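Local coordinates for uncharacterized protein (Legionella pneumophila subsp. pneumophila, PDB 5T2X) that is of unknown function but folds as a mostly helical single chain carrying the DUF5630 family region, at residues A34-I47 against F59-H72. Numbering follows the deposited sequence.
Sequences AKMLLNNLDLTTLI and FCEEAEQADIWRTH
The ammonium of Lys35 is gripped twice by 59-72: NZ forms a salt bridge with Asp67 OD1 at 2.7 Å, on the syn side of the carboxylate, and donates a hydrogen bond to Glu64 O at 2.8 Å. With CG anti to the backbone N (chi1 -177°) and the chain extended beyond it, Lys35 reaches the 3-10 turn and the first turn of helix 66-76, laying its CG against Ile68 CD1 on the way.

Ile68 is a knob in a hole formed by Lys35, Leu38, Asn39 and Leu46; Asn39 OD1 lies 3.3 Å from its CG1, a polar atom against an aliphatic branch. In return, Leu46 sits among Cys60, Ile68, Trp69 and His72, its CD2 branch over one face of the indole six-membered ring. The indole is held by its own segment, since NE1 donates to Cys60 O in the ring plane, nearly straight at 169°. Leu43 CD1 covers a face of the imidazole of His72, a CH-pi contact 3.9 Å from the ring centroid. At the edge of that imidazole, NE2 meets a water at 2.6 Å, which donates to Leu38 O and Leu41 O where helix 31-40 gives way to the next helix. Toward the other end, Leu38 CD1 reaches the edge of the Phe59 ring, 3.8 Å from CD2; helix 15-27 also packs on both side chains.

The short axes of 34-40 and 66-72 run nearly parallel, 16° apart, with helices 43-52 and 54-60 between them in the chain. A salt bridge, an apolar interlock and a water bridge thus join 34-47 to 59-72; the water gives Leu41 O a partner, supplements the weak Leu41 N bond to Leu38 O, and ties both carbonyls to His72.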
ATOM      1  N   ALA A  34       8.337  -1.009 -30.352  1.00 37.26           N
ATOM      2  CA  ALA A  34       7.170  -0.974 -29.476  1.00 40.77           C
ATOM      3  C   ALA A  34       7.478  -0.240 -28.180  1.00 43.65           C
ATOM      4  O   ALA A  34       6.655   0.544 -27.689  1.00 38.13           O
ATOM      5  CB  ALA A  34       6.690  -2.395 -29.183  1.00 32.27           C
ATOM      6  N   LYS A  35       8.662  -0.478 -27.612  1.00 35.16           N
ATOM      7  CA  LYS A  35       9.073   0.234 -26.408  1.00 42.22           C
ATOM      8  C   LYS A  35       9.236   1.724 -26.675  1.00 38.69           C
ATOM      9  O   LYS A  35       8.976   2.550 -25.792  1.00 39.11           O
ATOM     10  CB  LYS A  35      10.374  -0.370 -25.881  1.00 38.25           C
ATOM     11  CG  LYS A  35      10.883   0.217 -24.585  1.00 49.20           C
ATOM     12  CD  LYS A  35      12.074  -0.583 -24.089  1.00 58.21           C
ATOM     13  CE  LYS A  35      12.697   0.049 -22.864  1.00 63.02           C
ATOM     14  NZ  LYS A  35      13.825  -0.771 -22.339  1.00 70.00           N
HETATM   15  N   MSE A  36       9.653   2.083 -27.882  1.00 42.01           N
HETATM   16  CA  MSE A  36       9.814   3.475 -28.278  1.00 39.04           C
HETATM   17  C   MSE A  36       8.475   4.208 -28.320  1.00 44.93           C
HETATM   18  O   MSE A  36       8.371   5.357 -27.885  1.00 41.08           O
HETATM   19  CB  MSE A  36      10.505   3.533 -29.638  1.00 42.10           C
HETATM   20  CG  MSE A  36      10.432   4.858 -30.348  1.00 51.43           C
HETATM   21 SE   MSE A  36      11.124   4.647 -32.155  1.00 62.42          SE
HETATM   22  CE  MSE A  36      10.705   6.423 -32.841  1.00 39.77           C
ATOM     23  N   LEU A  37       7.447   3.537 -28.842  1.00 33.36           N
ATOM     24  CA  LEU A  37       6.120   4.141 -28.903  1.00 33.31           C
ATOM     25  C   LEU A  37       5.440   4.136 -27.540  1.00 37.64           C
ATOM     26  O   LEU A  37       4.721   5.083 -27.201  1.00 36.96           O
ATOM     27  CB  LEU A  37       5.255   3.411 -29.932  1.00 29.81           C
ATOM     28  CG  LEU A  37       5.618   3.614 -31.403  1.00 31.35           C
ATOM     29  CD1 LEU A  37       4.630   2.884 -32.302  1.00 26.77           C
ATOM     30  CD2 LEU A  37       5.664   5.097 -31.743  1.00 28.82           C
ATOM     31  N   LEU A  38       5.653   3.080 -26.750  1.00 37.28           N
ATOM     32  CA  LEU A  38       5.063   3.020 -25.416  1.00 33.39           C
ATOM     33  C   LEU A  38       5.572   4.148 -24.528  1.00 34.48           C
ATOM     34  O   LEU A  38       4.824   4.661 -23.688  1.00 36.67           O
ATOM     35  CB  LEU A  38       5.354   1.663 -24.774  1.00 35.60           C
ATOM     36  CG  LEU A  38       4.536   0.479 -25.298  1.00 39.16           C
ATOM     37  CD1 LEU A  38       5.172  -0.837 -24.883  1.00 34.35           C
ATOM     38  CD2 LEU A  38       3.103   0.564 -24.800  1.00 35.16           C
ATOM     39  N   ASN A  39       6.833   4.553 -24.702  1.00 34.72           N
ATOM     40  CA  ASN A  39       7.382   5.634 -23.891  1.00 37.14           C
ATOM     41  C   ASN A  39       6.808   6.995 -24.264  1.00 38.98           C
ATOM     42  O   ASN A  39       6.823   7.907 -23.430  1.00 43.22           O
ATOM     43  CB  ASN A  39       8.906   5.664 -24.011  1.00 37.28           C
ATOM     44  CG  ASN A  39       9.576   4.594 -23.178  1.00 47.26           C
ATOM     45  OD1 ASN A  39       9.071   4.198 -22.127  1.00 51.33           O
ATOM     46  ND2 ASN A  39      10.726   4.119 -23.642  1.00 43.19           N
ATOM     47  N   ASN A  40       6.308   7.156 -25.491  1.00 33.22           N
ATOM     48  CA  ASN A  40       5.706   8.425 -25.884  1.00 36.02           C
ATOM     49  C   ASN A  40       4.335   8.635 -25.256  1.00 34.65           C
ATOM     50  O   ASN A  40       3.859   9.773 -25.209  1.00 43.75           O
ATOM     51  CB  ASN A  40       5.588   8.510 -27.407  1.00 34.30           C
ATOM     52  CG  ASN A  40       6.934   8.509 -28.096  1.00 34.77           C
ATOM     53  OD1 ASN A  40       7.931   8.955 -27.532  1.00 38.57           O
ATOM     54  ND2 ASN A  40       6.971   8.006 -29.325  1.00 36.37           N
ATOM     55  N   LEU A  41       3.699   7.572 -24.774  1.00 34.53           N
ATOM     56  CA  LEU A  41       2.341   7.675 -24.266  1.00 39.37           C
ATOM     57  C   LEU A  41       2.309   8.386 -22.919  1.00 35.75           C
ATOM     58  O   LEU A  41       3.259   8.332 -22.135  1.00 37.17           O
ATOM     59  CB  LEU A  41       1.718   6.287 -24.120  1.00 33.58           C
ATOM     60  CG  LEU A  41       1.501   5.463 -25.387  1.00 41.52           C
ATOM     61  CD1 LEU A  41       0.953   4.093 -25.024  1.00 31.87           C
ATOM     62  CD2 LEU A  41       0.561   6.186 -26.335  1.00 38.23           C
ATOM     63  N   ASP A  42       1.195   9.064 -22.660  1.00 35.83           N
ATOM     64  CA  ASP A  42       0.915   9.530 -21.314  1.00 35.94           C
ATOM     65  C   ASP A  42       0.573   8.341 -20.421  1.00 34.31           C
ATOM     66  O   ASP A  42       0.143   7.282 -20.889  1.00 31.23           O
ATOM     67  CB  ASP A  42      -0.230  10.541 -21.320  1.00 35.83           C
ATOM     68  CG  ASP A  42      -1.443  10.044 -22.081  1.00 46.38           C
ATOM     69  OD1 ASP A  42      -1.276   9.564 -23.223  1.00 48.15           O
ATOM     70  OD2 ASP A  42      -2.563  10.121 -21.534  1.00 55.76           O
ATOM     71  N   LEU A  43       0.773   8.527 -19.115  1.00 30.04           N
ATOM     72  CA  LEU A  43       0.567   7.427 -18.179  1.00 31.60           C
ATOM     73  C   LEU A  43      -0.866   6.912 -18.221  1.00 39.38           C
ATOM     74  O   LEU A  43      -1.095   5.709 -18.053  1.00 50.24           O
ATOM     75  CB  LEU A  43       0.942   7.864 -16.760  1.00 30.44           C
ATOM     76  CG  LEU A  43       0.927   6.772 -15.689  1.00 33.53           C
ATOM     77  CD1 LEU A  43       1.730   5.563 -16.140  1.00 34.54           C
ATOM     78  CD2 LEU A  43       1.469   7.310 -14.375  1.00 27.86           C
ATOM     79  N   THR A  44      -1.841   7.797 -18.451  1.00 36.29           N
ATOM     80  CA  THR A  44      -3.232   7.361 -18.531  1.00 42.43           C
ATOM     81  C   THR A  44      -3.433   6.383 -19.681  1.00 37.47           C
ATOM     82  O   THR A  44      -4.063   5.333 -19.518  1.00 38.92           O
ATOM     83  CB  THR A  44      -4.158   8.568 -18.687  1.00 43.81           C
ATOM     84  OG1 THR A  44      -4.042   9.419 -17.540  1.00 52.24           O
ATOM     85  CG2 THR A  44      -5.606   8.107 -18.828  1.00 33.62           C
ATOM     86  N   THR A  45      -2.888   6.710 -20.855  1.00 33.23           N
ATOM     87  CA  THR A  45      -3.067   5.846 -22.016  1.00 32.97           C
ATOM     88  C   THR A  45      -2.239   4.572 -21.894  1.00 36.95           C
ATOM     89  O   THR A  45      -2.695   3.491 -22.285  1.00 38.37           O
ATOM     90  CB  THR A  45      -2.704   6.607 -23.290  1.00 42.30           C
ATOM     91  OG1 THR A  45      -3.433   7.840 -23.334  1.00 42.05           O
ATOM     92  CG2 THR A  45      -3.046   5.784 -24.522  1.00 40.68           C
ATOM     93  N   LEU A  46      -1.023   4.681 -21.350  1.00 29.50           N
ATOM     94  CA  LEU A  46      -0.184   3.501 -21.158  1.00 32.17           C
ATOM     95  C   LEU A  46      -0.872   2.478 -20.263  1.00 37.92           C
ATOM     96  O   LEU A  46      -0.948   1.290 -20.598  1.00 36.02           O
ATOM     97  CB  LEU A  46       1.167   3.906 -20.567  1.00 32.50           C
ATOM     98  CG  LEU A  46       2.064   2.760 -20.084  1.00 38.51           C
ATOM     99  CD1 LEU A  46       2.490   1.867 -21.242  1.00 31.52           C
ATOM    100  CD2 LEU A  46       3.280   3.292 -19.339  1.00 36.87           C
ATOM    101  N   ILE A  47      -1.383   2.926 -19.113  1.00 33.70           N
ATOM    102  CA  ILE A  47      -2.069   2.017 -18.200  1.00 38.54           C
ATOM    103  C   ILE A  47      -3.315   1.441 -18.859  1.00 41.35           C
ATOM    104  O   ILE A  47      -3.614   0.247 -18.725  1.00 46.90           O
ATOM    105  CB  ILE A  47      -2.402   2.741 -16.882  1.00 32.66           C
ATOM    106  CG1 ILE A  47      -1.114   3.101 -16.140  1.00 35.04           C
ATOM    107  CG2 ILE A  47      -3.307   1.885 -16.012  1.00 29.54           C
ATOM    108  CD1 ILE A  47      -1.344   3.825 -14.839  1.00 34.72           C
ATOM    109  N   PHE A  59       4.318  -7.662 -22.079  1.00 51.26           N
ATOM    110  CA  PHE A  59       5.559  -7.034 -22.517  1.00 48.56           C
ATOM    111  C   PHE A  59       6.019  -5.972 -21.527  1.00 44.42           C
ATOM    112  O   PHE A  59       7.221  -5.833 -21.269  1.00 43.59           O
ATOM    113  CB  PHE A  59       5.364  -6.433 -23.910  1.00 41.96           C
ATOM    114  CG  PHE A  59       6.572  -5.718 -24.444  1.00 50.04           C
ATOM    115  CD1 PHE A  59       7.679  -6.428 -24.876  1.00 50.46           C
ATOM    116  CD2 PHE A  59       6.591  -4.336 -24.532  1.00 50.83           C
ATOM    117  CE1 PHE A  59       8.790  -5.772 -25.373  1.00 44.67           C
ATOM    118  CE2 PHE A  59       7.697  -3.674 -25.030  1.00 53.69           C
ATOM    119  CZ  PHE A  59       8.799  -4.394 -25.452  1.00 51.45           C
ATOM    120  N   CYS A  60       5.077  -5.222 -20.951  1.00 41.89           N
ATOM    121  CA  CYS A  60       5.409  -4.152 -20.018  1.00 36.78           C
ATOM    122  C   CYS A  60       5.749  -4.655 -18.622  1.00 42.36           C
ATOM    123  O   CYS A  60       6.189  -3.858 -17.786  1.00 44.66           O
ATOM    124  CB  CYS A  60       4.253  -3.151 -19.933  1.00 30.05           C
ATOM    125  SG  CYS A  60       4.008  -2.166 -21.432  1.00 38.19           S
ATOM    126  N   GLU A  61       5.559  -5.943 -18.344  1.00 48.33           N
ATOM    127  CA  GLU A  61       5.908  -6.512 -17.051  1.00 48.05           C
ATOM    128  C   GLU A  61       7.241  -7.248 -17.068  1.00 56.67           C
ATOM    129  O   GLU A  61       7.689  -7.711 -16.015  1.00 66.06           O
ATOM    130  CB  GLU A  61       4.802  -7.459 -16.568  1.00 50.77           C
ATOM    131  CG  GLU A  61       3.504  -6.760 -16.187  1.00 45.94           C
ATOM    132  CD  GLU A  61       3.698  -5.707 -15.113  1.00 55.06           C
ATOM    133  OE1 GLU A  61       4.546  -5.912 -14.219  1.00 61.37           O
ATOM    134  OE2 GLU A  61       3.002  -4.671 -15.166  1.00 61.82           O
ATOM    135  N   GLU A  62       7.876  -7.370 -18.229  1.00 57.82           N
ATOM    136  CA  GLU A  62       9.184  -7.999 -18.304  1.00 56.75           C
ATOM    137  C   GLU A  62      10.250  -7.081 -17.708  1.00 60.29           C
ATOM    138  O   GLU A  62      10.034  -5.883 -17.500  1.00 63.63           O
ATOM    139  CB  GLU A  62       9.523  -8.356 -19.752  1.00 53.60           C
ATOM    140  CG  GLU A  62       8.573  -9.376 -20.362  1.00 62.87           C
ATOM    141  CD  GLU A  62       8.819  -9.606 -21.840  1.00 79.38           C
ATOM    142  OE1 GLU A  62       9.746  -8.981 -22.396  1.00 86.72           O
ATOM    143  OE2 GLU A  62       8.083 -10.412 -22.447  1.00 83.34           O
ATOM    144  N   ALA A  63      11.420  -7.664 -17.435  1.00 60.88           N
ATOM    145  CA  ALA A  63      12.458  -6.945 -16.702  1.00 60.51           C
ATOM    146  C   ALA A  63      12.993  -5.759 -17.495  1.00 56.46           C
ATOM    147  O   ALA A  63      13.193  -4.674 -16.938  1.00 54.62           O
ATOM    148  CB  ALA A  63      13.594  -7.897 -16.331  1.00 64.59           C
ATOM    149  N   GLU A  64      13.231  -5.943 -18.795  1.00 58.88           N
ATOM    150  CA  GLU A  64      13.818  -4.878 -19.599  1.00 63.96           C
ATOM    151  C   GLU A  64      12.841  -3.746 -19.899  1.00 58.67           C
ATOM    152  O   GLU A  64      13.255  -2.741 -20.485  1.00 64.95           O
ATOM    153  CB  GLU A  64      14.373  -5.446 -20.910  1.00 80.29           C
ATOM    154  CG  GLU A  64      13.369  -6.223 -21.749  1.00 96.46           C
ATOM    155  CD  GLU A  64      13.238  -7.674 -21.324  1.00106.01           C
ATOM    156  OE1 GLU A  64      13.905  -8.076 -20.347  1.00106.28           O
ATOM    157  OE2 GLU A  64      12.469  -8.415 -21.971  1.00109.38           O
ATOM    158  N   GLN A  65      11.573  -3.876 -19.512  1.00 50.32           N
ATOM    159  CA  GLN A  65      10.589  -2.817 -19.693  1.00 50.79           C
ATOM    160  C   GLN A  65      10.310  -2.048 -18.408  1.00 50.56           C
ATOM    161  O   GLN A  65       9.436  -1.175 -18.395  1.00 48.15           O
ATOM    162  CB  GLN A  65       9.288  -3.392 -20.256  1.00 49.08           C
ATOM    163  CG  GLN A  65       9.248  -3.438 -21.776  1.00 49.97           C
ATOM    164  CD  GLN A  65      10.309  -4.346 -22.364  1.00 56.73           C
ATOM    165  OE1 GLN A  65      11.315  -3.880 -22.897  1.00 63.09           O
ATOM    166  NE2 GLN A  65      10.085  -5.652 -22.273  1.00 51.81           N
ATOM    167  N   ALA A  66      11.041  -2.347 -17.332  1.00 39.85           N
ATOM    168  CA  ALA A  66      10.852  -1.648 -16.067  1.00 43.54           C
ATOM    169  C   ALA A  66      11.240  -0.177 -16.150  1.00 43.79           C
ATOM    170  O   ALA A  66      10.726   0.633 -15.369  1.00 39.32           O
ATOM    171  CB  ALA A  66      11.656  -2.342 -14.964  1.00 36.25           C
ATOM    172  N   ASP A  67      12.137   0.190 -17.069  1.00 42.36           N
ATOM    173  CA  ASP A  67      12.503   1.594 -17.222  1.00 44.27           C
ATOM    174  C   ASP A  67      11.348   2.434 -17.746  1.00 42.84           C
ATOM    175  O   ASP A  67      11.335   3.652 -17.533  1.00 39.81           O
ATOM    176  CB  ASP A  67      13.705   1.728 -18.153  1.00 47.32           C
ATOM    177  CG  ASP A  67      13.407   1.241 -19.553  1.00 68.99           C
ATOM    178  OD1 ASP A  67      13.459   0.015 -19.775  1.00 73.99           O
ATOM    179  OD2 ASP A  67      13.119   2.084 -20.429  1.00 80.79           O
ATOM    180  N   ILE A  68      10.390   1.813 -18.438  1.00 42.84           N
ATOM    181  CA  ILE A  68       9.196   2.534 -18.864  1.00 42.25           C
ATOM    182  C   ILE A  68       8.448   3.074 -17.654  1.00 41.39           C
ATOM    183  O   ILE A  68       7.990   4.224 -17.647  1.00 43.58           O
ATOM    184  CB  ILE A  68       8.297   1.621 -19.720  1.00 45.56           C
ATOM    185  CG1 ILE A  68       9.039   1.153 -20.974  1.00 52.53           C
ATOM    186  CG2 ILE A  68       7.002   2.336 -20.085  1.00 40.52           C
ATOM    187  CD1 ILE A  68       8.223   0.230 -21.854  1.00 44.47           C
ATOM    188  N   TRP A  69       8.334   2.261 -16.602  1.00 35.41           N
ATOM    189  CA  TRP A  69       7.612   2.675 -15.406  1.00 31.06           C
ATOM    190  C   TRP A  69       8.441   3.617 -14.542  1.00 36.50           C
ATOM    191  O   TRP A  69       7.891   4.535 -13.924  1.00 41.68           O
ATOM    192  CB  TRP A  69       7.186   1.444 -14.606  1.00 29.39           C
ATOM    193  CG  TRP A  69       6.361   0.478 -15.406  1.00 34.81           C
ATOM    194  CD1 TRP A  69       6.769  -0.718 -15.922  1.00 38.16           C
ATOM    195  CD2 TRP A  69       4.990   0.635 -15.792  1.00 33.98           C
ATOM    196  NE1 TRP A  69       5.734  -1.319 -16.599  1.00 37.41           N
ATOM    197  CE2 TRP A  69       4.632  -0.507 -16.536  1.00 33.93           C
ATOM    198  CE3 TRP A  69       4.030   1.629 -15.579  1.00 34.76           C
ATOM    199  CZ2 TRP A  69       3.356  -0.683 -17.066  1.00 42.58           C
ATOM    200  CZ3 TRP A  69       2.764   1.453 -16.107  1.00 29.64           C
ATOM    201  CH2 TRP A  69       2.439   0.307 -16.842  1.00 38.07           C
ATOM    202  N   ARG A  70       9.761   3.407 -14.481  1.00 41.32           N
ATOM    203  CA  ARG A  70      10.606   4.273 -13.664  1.00 37.97           C
ATOM    204  C   ARG A  70      10.602   5.705 -14.177  1.00 42.80           C
ATOM    205  O   ARG A  70      10.685   6.647 -13.381  1.00 49.32           O
ATOM    206  CB  ARG A  70      12.036   3.736 -13.618  1.00 38.04           C
ATOM    207  CG  ARG A  70      12.182   2.466 -12.811  1.00 54.22           C
ATOM    208  CD  ARG A  70      13.631   2.193 -12.452  1.00 40.02           C
ATOM    209  NE  ARG A  70      13.743   0.980 -11.650  1.00 50.35           N
ATOM    210  CZ  ARG A  70      13.856  -0.240 -12.163  1.00 61.35           C
ATOM    211  NH1 ARG A  70      13.878  -0.405 -13.477  1.00 61.15           N
ATOM    212  NH2 ARG A  70      13.947  -1.294 -11.363  1.00 68.78           N
ATOM    213  N   THR A  71      10.509   5.888 -15.496  1.00 34.70           N
ATOM    214  CA  THR A  71      10.381   7.232 -16.046  1.00 39.68           C
ATOM    215  C   THR A  71       9.125   7.916 -15.524  1.00 38.40           C
ATOM    216  O   THR A  71       9.163   9.088 -15.130  1.00 47.70           O
ATOM    217  CB  THR A  71      10.369   7.174 -17.574  1.00 42.76           C
ATOM    218  OG1 THR A  71      11.613   6.638 -18.042  1.00 48.37           O
ATOM    219  CG2 THR A  71      10.164   8.563 -18.163  1.00 33.55           C
ATOM    220  N   HIS A  72       8.002   7.193 -15.496  1.00 39.64           N
ATOM    221  CA  HIS A  72       6.777   7.757 -14.941  1.00 39.24           C
ATOM    222  C   HIS A  72       6.882   7.934 -13.432  1.00 34.30           C
ATOM    223  O   HIS A  72       6.357   8.906 -12.878  1.00 39.51           O
ATOM    224  CB  HIS A  72       5.582   6.876 -15.299  1.00 34.39           C
ATOM    225  CG  HIS A  72       5.232   6.896 -16.753  1.00 39.77           C
ATOM    226  ND1 HIS A  72       4.691   8.002 -17.372  1.00 40.00           N
ATOM    227  CD2 HIS A  72       5.341   5.946 -17.712  1.00 34.35           C
ATOM    228  CE1 HIS A  72       4.485   7.734 -18.649  1.00 38.12           C
ATOM    229  NE2 HIS A  72       4.871   6.491 -18.881  1.00 37.09           N
TER
HETATM  230  O   HOH W   1       4.774   5.987 -21.423  1.00 35.17           O